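Local structure of dihydrodipicolinate synthase (Oceanobacillus iheyensis HTE831, 3D0C) at residues I120-E134 and L149-L163. The protein probably catalyses the condensation step that forms 4-hydroxy-tetrahydrodipicolinate on the pathway to lysine, as a TIM-barrel lyase of the DapA family. The protein carries 1 engineered substitution. Residues are numbered along the deposited sequence; the frame is centred on the assembly and turned at random.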
loop_
_atom_site.group_PDB
_atom_site.type_symbol
_atom_site.label_atom_id
_atom_site.label_comp_id
_atom_site.label_asym_id
_atom_site.label_seq_id
_atom_site.Cartn_x
_atom_site.Cartn_y
_atom_site.Cartn_z
ATOM N N ILE A 120 -4.276 -3.879 -9.383
ATOM C CA ILE A 120 -5.717 -3.703 -9.284
ATOM C C ILE A 120 -6.269 -3.257 -10.639
ATOM O O ILE A 120 -5.580 -2.569 -11.397
ATOM C CB ILE A 120 -6.048 -2.654 -8.169
ATOM C CG1 ILE A 120 -7.558 -2.512 -7.986
ATOM C CG2 ILE A 120 -5.427 -1.303 -8.511
ATOM C CD1 ILE A 120 -7.936 -1.712 -6.750
ATOM N N THR A 121 -7.489 -3.694 -10.955
ATOM C CA THR A 121 -8.157 -3.328 -12.203
ATOM C C THR A 121 -9.540 -2.795 -11.840
ATOM O O THR A 121 -10.030 -3.042 -10.739
ATOM C CB THR A 121 -8.341 -4.542 -13.157
ATOM O OG1 THR A 121 -9.269 -5.477 -12.584
ATOM C CG2 THR A 121 -7.005 -5.250 -13.389
ATOM N N ASP A 122 -10.164 -2.064 -12.758
ATOM C CA ASP A 122 -11.495 -1.516 -12.510
ATOM C C ASP A 122 -12.482 -2.616 -12.117
ATOM O O ASP A 122 -13.168 -2.519 -11.106
ATOM C CB ASP A 122 -12.038 -0.797 -13.757
ATOM C CG ASP A 122 -11.219 0.427 -14.140
ATOM O OD1 ASP A 122 -10.732 1.125 -13.229
ATOM O OD2 ASP A 122 -11.080 0.708 -15.351
ATOM N N ALA A 123 -12.559 -3.658 -12.935
ATOM C CA ALA A 123 -13.478 -4.764 -12.676
ATOM C C ALA A 123 -13.203 -5.492 -11.358
ATOM O O ALA A 123 -14.132 -5.895 -10.655
ATOM C CB ALA A 123 -13.436 -5.751 -13.842
ATOM N N GLY A 124 -11.927 -5.664 -11.026
ATOM C CA GLY A 124 -11.570 -6.337 -9.787
ATOM C C GLY A 124 -11.838 -5.443 -8.588
ATOM O O GLY A 124 -12.192 -5.921 -7.501
ATOM N N ALA A 125 -11.660 -4.140 -8.782
ATOM C CA ALA A 125 -11.898 -3.172 -7.719
ATOM C C ALA A 125 -13.381 -3.213 -7.360
ATOM O O ALA A 125 -13.746 -3.205 -6.186
ATOM C CB ALA A 125 -11.508 -1.768 -8.184
ATOM N N VAL A 126 -14.240 -3.257 -8.375
ATOM C CA VAL A 126 -15.674 -3.312 -8.121
ATOM C C VAL A 126 -15.996 -4.529 -7.243
ATOM O O VAL A 126 -16.748 -4.418 -6.272
ATOM C CB VAL A 126 -16.476 -3.389 -9.444
ATOM C CG1 VAL A 126 -17.944 -3.657 -9.150
ATOM C CG2 VAL A 126 -16.317 -2.079 -10.223
ATOM N N GLU A 127 -15.415 -5.679 -7.571
ATOM C CA GLU A 127 -15.648 -6.903 -6.796
ATOM C C GLU A 127 -15.134 -6.777 -5.362
ATOM O O GLU A 127 -15.790 -7.202 -4.404
ATOM C CB GLU A 127 -14.977 -8.092 -7.488
ATOM C CG GLU A 127 -15.552 -8.396 -8.854
ATOM C CD GLU A 127 -17.035 -8.703 -8.793
ATOM O OE1 GLU A 127 -17.402 -9.700 -8.132
ATOM O OE2 GLU A 127 -17.832 -7.944 -9.397
ATOM N N TYR A 128 -13.952 -6.192 -5.222
ATOM C CA TYR A 128 -13.326 -5.981 -3.918
ATOM C C TYR A 128 -14.269 -5.173 -3.036
ATOM O O TYR A 128 -14.660 -5.599 -1.934
ATOM C CB TYR A 128 -12.011 -5.213 -4.102
ATOM C CG TYR A 128 -11.295 -4.885 -2.817
ATOM C CD1 TYR A 128 -10.516 -5.839 -2.170
ATOM C CD2 TYR A 128 -11.405 -3.620 -2.239
ATOM C CE1 TYR A 128 -9.860 -5.543 -0.975
ATOM C CE2 TYR A 128 -10.760 -3.313 -1.051
ATOM C CZ TYR A 128 -9.987 -4.278 -0.421
ATOM O OH TYR A 128 -9.351 -3.963 0.756
ATOM N N TYR A 129 -14.641 -4.000 -3.530
ATOM C CA TYR A 129 -15.528 -3.116 -2.784
ATOM C C TYR A 129 -16.897 -3.703 -2.476
ATOM O O TYR A 129 -17.382 -3.650 -1.352
ATOM C CB TYR A 129 -15.713 -1.799 -3.545
ATOM C CG TYR A 129 -14.482 -0.925 -3.570
ATOM C CD1 TYR A 129 -13.813 -0.596 -2.391
ATOM C CD2 TYR A 129 -13.993 -0.419 -4.770
ATOM C CE1 TYR A 129 -12.683 0.217 -2.410
ATOM C CE2 TYR A 129 -12.863 0.398 -4.802
ATOM C CZ TYR A 129 -12.214 0.711 -3.619
ATOM O OH TYR A 129 -11.096 1.511 -3.646
ATOM N N ARG A 130 -17.536 -4.263 -3.484
ATOM C CA ARG A 130 -18.865 -4.826 -3.277
ATOM C C ARG A 130 -18.930 -5.982 -2.271
ATOM O O ARG A 130 -19.878 -6.065 -1.483
ATOM C CB ARG A 130 -19.451 -5.274 -4.617
ATOM C CG ARG A 130 -20.862 -5.804 -4.493
ATOM C CD ARG A 130 -21.601 -5.583 -5.789
ATOM N NE ARG A 130 -20.883 -6.175 -6.905
ATOM C CZ ARG A 130 -20.952 -5.711 -8.142
ATOM N NH1 ARG A 130 -21.705 -4.651 -8.396
ATOM N NH2 ARG A 130 -20.285 -6.313 -9.115
ATOM N N ASN A 131 -17.955 -6.891 -2.307
ATOM C CA ASN A 131 -17.982 -8.002 -1.371
ATOM C C ASN A 131 -17.808 -7.507 0.073
ATOM O O ASN A 131 -18.355 -8.097 0.996
ATOM C CB ASN A 131 -16.901 -9.028 -1.713
ATOM C CG ASN A 131 -17.143 -9.708 -3.052
ATOM O OD1 ASN A 131 -18.263 -9.707 -3.577
ATOM N ND2 ASN A 131 -16.094 -10.308 -3.606
ATOM N N ILE A 132 -17.058 -6.426 0.276
ATOM C CA ILE A 132 -16.867 -5.931 1.629
ATOM C C ILE A 132 -18.126 -5.231 2.162
ATOM O O ILE A 132 -18.606 -5.553 3.255
ATOM C CB ILE A 132 -15.641 -4.995 1.702
ATOM C CG1 ILE A 132 -14.386 -5.802 1.349
ATOM C CG2 ILE A 132 -15.518 -4.366 3.095
ATOM C CD1 ILE A 132 -13.156 -4.988 1.251
ATOM N N ILE A 133 -18.665 -4.302 1.377
ATOM C CA ILE A 133 -19.858 -3.559 1.751
ATOM C C ILE A 133 -21.006 -4.518 2.106
ATOM O O ILE A 133 -21.602 -4.426 3.192
ATOM C CB ILE A 133 -20.304 -2.664 0.580
ATOM C CG1 ILE A 133 -19.221 -1.623 0.259
ATOM C CG2 ILE A 133 -21.629 -1.984 0.903
ATOM C CD1 ILE A 133 -19.510 -0.779 -0.945
ATOM N N GLU A 134 -21.288 -5.444 1.188
ATOM C CA GLU A 134 -22.359 -6.422 1.330
ATOM C C GLU A 134 -22.212 -7.308 2.559
ATOM O O GLU A 134 -23.216 -7.872 3.042
ATOM C CB GLU A 134 -22.397 -7.319 0.082
ATOM C CG GLU A 134 -22.786 -6.577 -1.193
ATOM C CD GLU A 134 -22.906 -7.530 -2.385
ATOM O OE1 GLU A 134 -22.621 -8.749 -2.210
ATOM O OE2 GLU A 134 -23.278 -7.068 -3.490
ATOM N N LEU A 149 -7.537 4.215 -11.742
ATOM C CA LEU A 149 -8.816 3.521 -11.768
ATOM C C LEU A 149 -9.851 4.480 -12.332
ATOM O O LEU A 149 -9.782 5.690 -12.109
ATOM C CB LEU A 149 -9.234 3.085 -10.365
ATOM C CG LEU A 149 -8.363 1.996 -9.740
ATOM C CD1 LEU A 149 -8.923 1.621 -8.374
ATOM C CD2 LEU A 149 -8.319 0.782 -10.675
ATOM N N SER A 150 -10.810 3.934 -13.063
ATOM C CA SER A 150 -11.846 4.747 -13.664
ATOM C C SER A 150 -12.923 5.164 -12.675
ATOM O O SER A 150 -13.286 4.408 -11.758
ATOM C CB SER A 150 -12.489 3.974 -14.818
ATOM O OG SER A 150 -13.615 4.660 -15.331
ATOM N N ASP A 151 -13.438 6.371 -12.863
ATOM C CA ASP A 151 -14.508 6.853 -12.014
ATOM C C ASP A 151 -15.747 5.971 -12.198
ATOM O O ASP A 151 -16.675 6.031 -11.398
ATOM C CB ASP A 151 -14.836 8.314 -12.340
ATOM C CG ASP A 151 -13.701 9.252 -11.977
ATOM O OD1 ASP A 151 -13.133 9.065 -10.878
ATOM O OD2 ASP A 151 -13.380 10.164 -12.774
ATOM N N ASP A 152 -15.760 5.143 -13.240
ATOM C CA ASP A 152 -16.900 4.258 -13.459
ATOM C C ASP A 152 -17.005 3.212 -12.344
ATOM O O ASP A 152 -18.042 2.577 -12.182
ATOM C CB ASP A 152 -16.795 3.552 -14.808
ATOM C CG ASP A 152 -16.970 4.497 -15.987
ATOM O OD1 ASP A 152 -17.634 5.552 -15.853
ATOM O OD2 ASP A 152 -16.447 4.163 -17.068
ATOM N N VAL A 153 -15.923 3.018 -11.592
ATOM C CA VAL A 153 -15.938 2.073 -10.472
ATOM C C VAL A 153 -16.942 2.630 -9.463
ATOM O O VAL A 153 -17.766 1.901 -8.903
ATOM C CB VAL A 153 -14.558 1.981 -9.778
ATOM C CG1 VAL A 153 -14.675 1.208 -8.453
ATOM C CG2 VAL A 153 -13.560 1.310 -10.703
ATOM N N ILE A 154 -16.847 3.939 -9.243
ATOM C CA ILE A 154 -17.733 4.642 -8.330
ATOM C C ILE A 154 -19.167 4.597 -8.871
ATOM O O ILE A 154 -20.102 4.275 -8.139
ATOM C CB ILE A 154 -17.300 6.127 -8.167
ATOM C CG1 ILE A 154 -15.977 6.214 -7.402
ATOM C CG2 ILE A 154 -18.386 6.912 -7.449
ATOM C CD1 ILE A 154 -15.365 7.606 -7.389
ATOM N N LYS A 155 -19.326 4.924 -10.151
ATOM C CA LYS A 155 -20.639 4.937 -10.800
ATOM C C LYS A 155 -21.335 3.584 -10.680
ATOM O O LYS A 155 -22.535 3.508 -10.395
ATOM C CB LYS A 155 -20.486 5.325 -12.276
ATOM C CG LYS A 155 -19.992 6.759 -12.474
ATOM C CD LYS A 155 -19.599 7.061 -13.918
ATOM C CE LYS A 155 -20.763 6.893 -14.879
ATOM N NZ LYS A 155 -20.363 7.274 -16.266
ATOM N N GLU A 156 -20.567 2.525 -10.893
ATOM C CA GLU A 156 -21.066 1.157 -10.800
ATOM C C GLU A 156 -21.578 0.812 -9.398
ATOM O O GLU A 156 -22.609 0.153 -9.242
ATOM C CB GLU A 156 -19.945 0.184 -11.174
ATOM C CG GLU A 156 -20.176 -1.241 -10.729
ATOM C CD GLU A 156 -20.855 -2.072 -11.788
ATOM O OE1 GLU A 156 -21.921 -1.649 -12.283
ATOM O OE2 GLU A 156 -20.319 -3.151 -12.125
ATOM N N LEU A 157 -20.863 1.270 -8.378
ATOM C CA LEU A 157 -21.221 0.976 -6.993
ATOM C C LEU A 157 -22.226 1.905 -6.315
ATOM O O LEU A 157 -22.906 1.504 -5.367
ATOM C CB LEU A 157 -19.950 0.940 -6.145
ATOM C CG LEU A 157 -18.891 -0.084 -6.553
ATOM C CD1 LEU A 157 -17.598 0.204 -5.810
ATOM C CD2 LEU A 157 -19.395 -1.485 -6.254
ATOM N N ALA A 158 -22.314 3.143 -6.796
ATOM C CA ALA A 158 -23.206 4.145 -6.211
ATOM C C ALA A 158 -24.613 3.668 -5.834
ATOM O O ALA A 158 -25.129 4.036 -4.781
ATOM C CB ALA A 158 -23.300 5.350 -7.133
ATOM N N PRO A 159 -25.254 2.853 -6.688
ATOM C CA PRO A 159 -26.604 2.346 -6.421
ATOM C C PRO A 159 -26.776 1.538 -5.138
ATOM O O PRO A 159 -27.897 1.400 -4.633
ATOM C CB PRO A 159 -26.903 1.506 -7.662
ATOM C CG PRO A 159 -26.187 2.243 -8.726
ATOM C CD PRO A 159 -24.847 2.511 -8.061
ATOM N N LEU A 160 -25.679 0.987 -4.626
ATOM C CA LEU A 160 -25.739 0.192 -3.404
ATOM C C LEU A 160 -26.179 1.042 -2.229
ATOM O O LEU A 160 -25.537 2.039 -1.911
ATOM C CB LEU A 160 -24.373 -0.423 -3.087
ATOM C CG LEU A 160 -23.779 -1.389 -4.117
ATOM C CD1 LEU A 160 -22.405 -1.856 -3.662
ATOM C CD2 LEU A 160 -24.714 -2.578 -4.298
ATOM N N ASP A 161 -27.268 0.641 -1.584
ATOM C CA ASP A 161 -27.773 1.375 -0.433
ATOM C C ASP A 161 -26.700 1.629 0.625
ATOM O O ASP A 161 -26.606 2.734 1.169
ATOM C CB ASP A 161 -28.939 0.618 0.203
ATOM C CG ASP A 161 -30.254 0.885 -0.500
ATOM O OD1 ASP A 161 -30.629 2.075 -0.593
ATOM O OD2 ASP A 161 -30.908 -0.079 -0.961
ATOM N N LYS A 162 -25.883 0.617 0.905
ATOM C CA LYS A 162 -24.845 0.752 1.926
ATOM C C LYS A 162 -23.715 1.712 1.569
ATOM O O LYS A 162 -23.036 2.211 2.469
ATOM C CB LYS A 162 -24.258 -0.617 2.275
ATOM C CG LYS A 162 -25.253 -1.558 2.931
ATOM C CD LYS A 162 -24.603 -2.900 3.214
ATOM C CE LYS A 162 -25.629 -3.901 3.701
ATOM N NZ LYS A 162 -25.024 -5.180 4.159
ATOM N N LEU A 163 -23.485 1.956 0.280
ATOM C CA LEU A 163 -22.432 2.894 -0.101
ATOM C C LEU A 163 -23.055 4.284 0.023
ATOM O O LEU A 163 -23.786 4.720 -0.861
ATOM C CB LEU A 163 -21.968 2.648 -1.536
ATOM C CG LEU A 163 -20.883 3.602 -2.042
ATOM C CD1 LEU A 163 -19.717 3.600 -1.063
ATOM C CD2 LEU A 163 -20.412 3.179 -3.427
HETATM O O HOH W 1 -23.478 -2.055 -7.870
#
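The Y129 ring meets V153 CG1 at its edge, 4.1 Å from CD2, while L157 CD1 comes in obliquely, 3.8 Å from Y129 CD2. The R130 guanidinium carries V126 CG1 over one face and has E156 OE2 near its plane at the edge, too distant for a salt bridge; a water in that plane, held weakly by NH1, donates to E156 O, and E127 OE2 takes the salt bridge from NH2. V153 is a knob in the hole formed by D122, A125, V126 and Y129, where helices 122-134 and 152-157 cross at -41°. In the first turn of helix 122-134, D122 OD1 accepts a nearly straight bond from S150 N (2.8 Å), on the syn side but 35° out of the carboxylate plane. With CG beside its own backbone N (chi1 -64°), the D122 carboxylate faces the turn leading into helix 152-157; an alanine here would probably leave S150 N without this acceptor. Farther along, I133 CG2 packs tightly on K162 CB, while K162 NZ bonds L136 O and, weakly, E134 O. An apolar seam thus joins two successive helices of the barrel's outer layer beside strand 140-144, with D122-S150 the one strong hydrogen bond across it and R130-E156 only a long-range attraction.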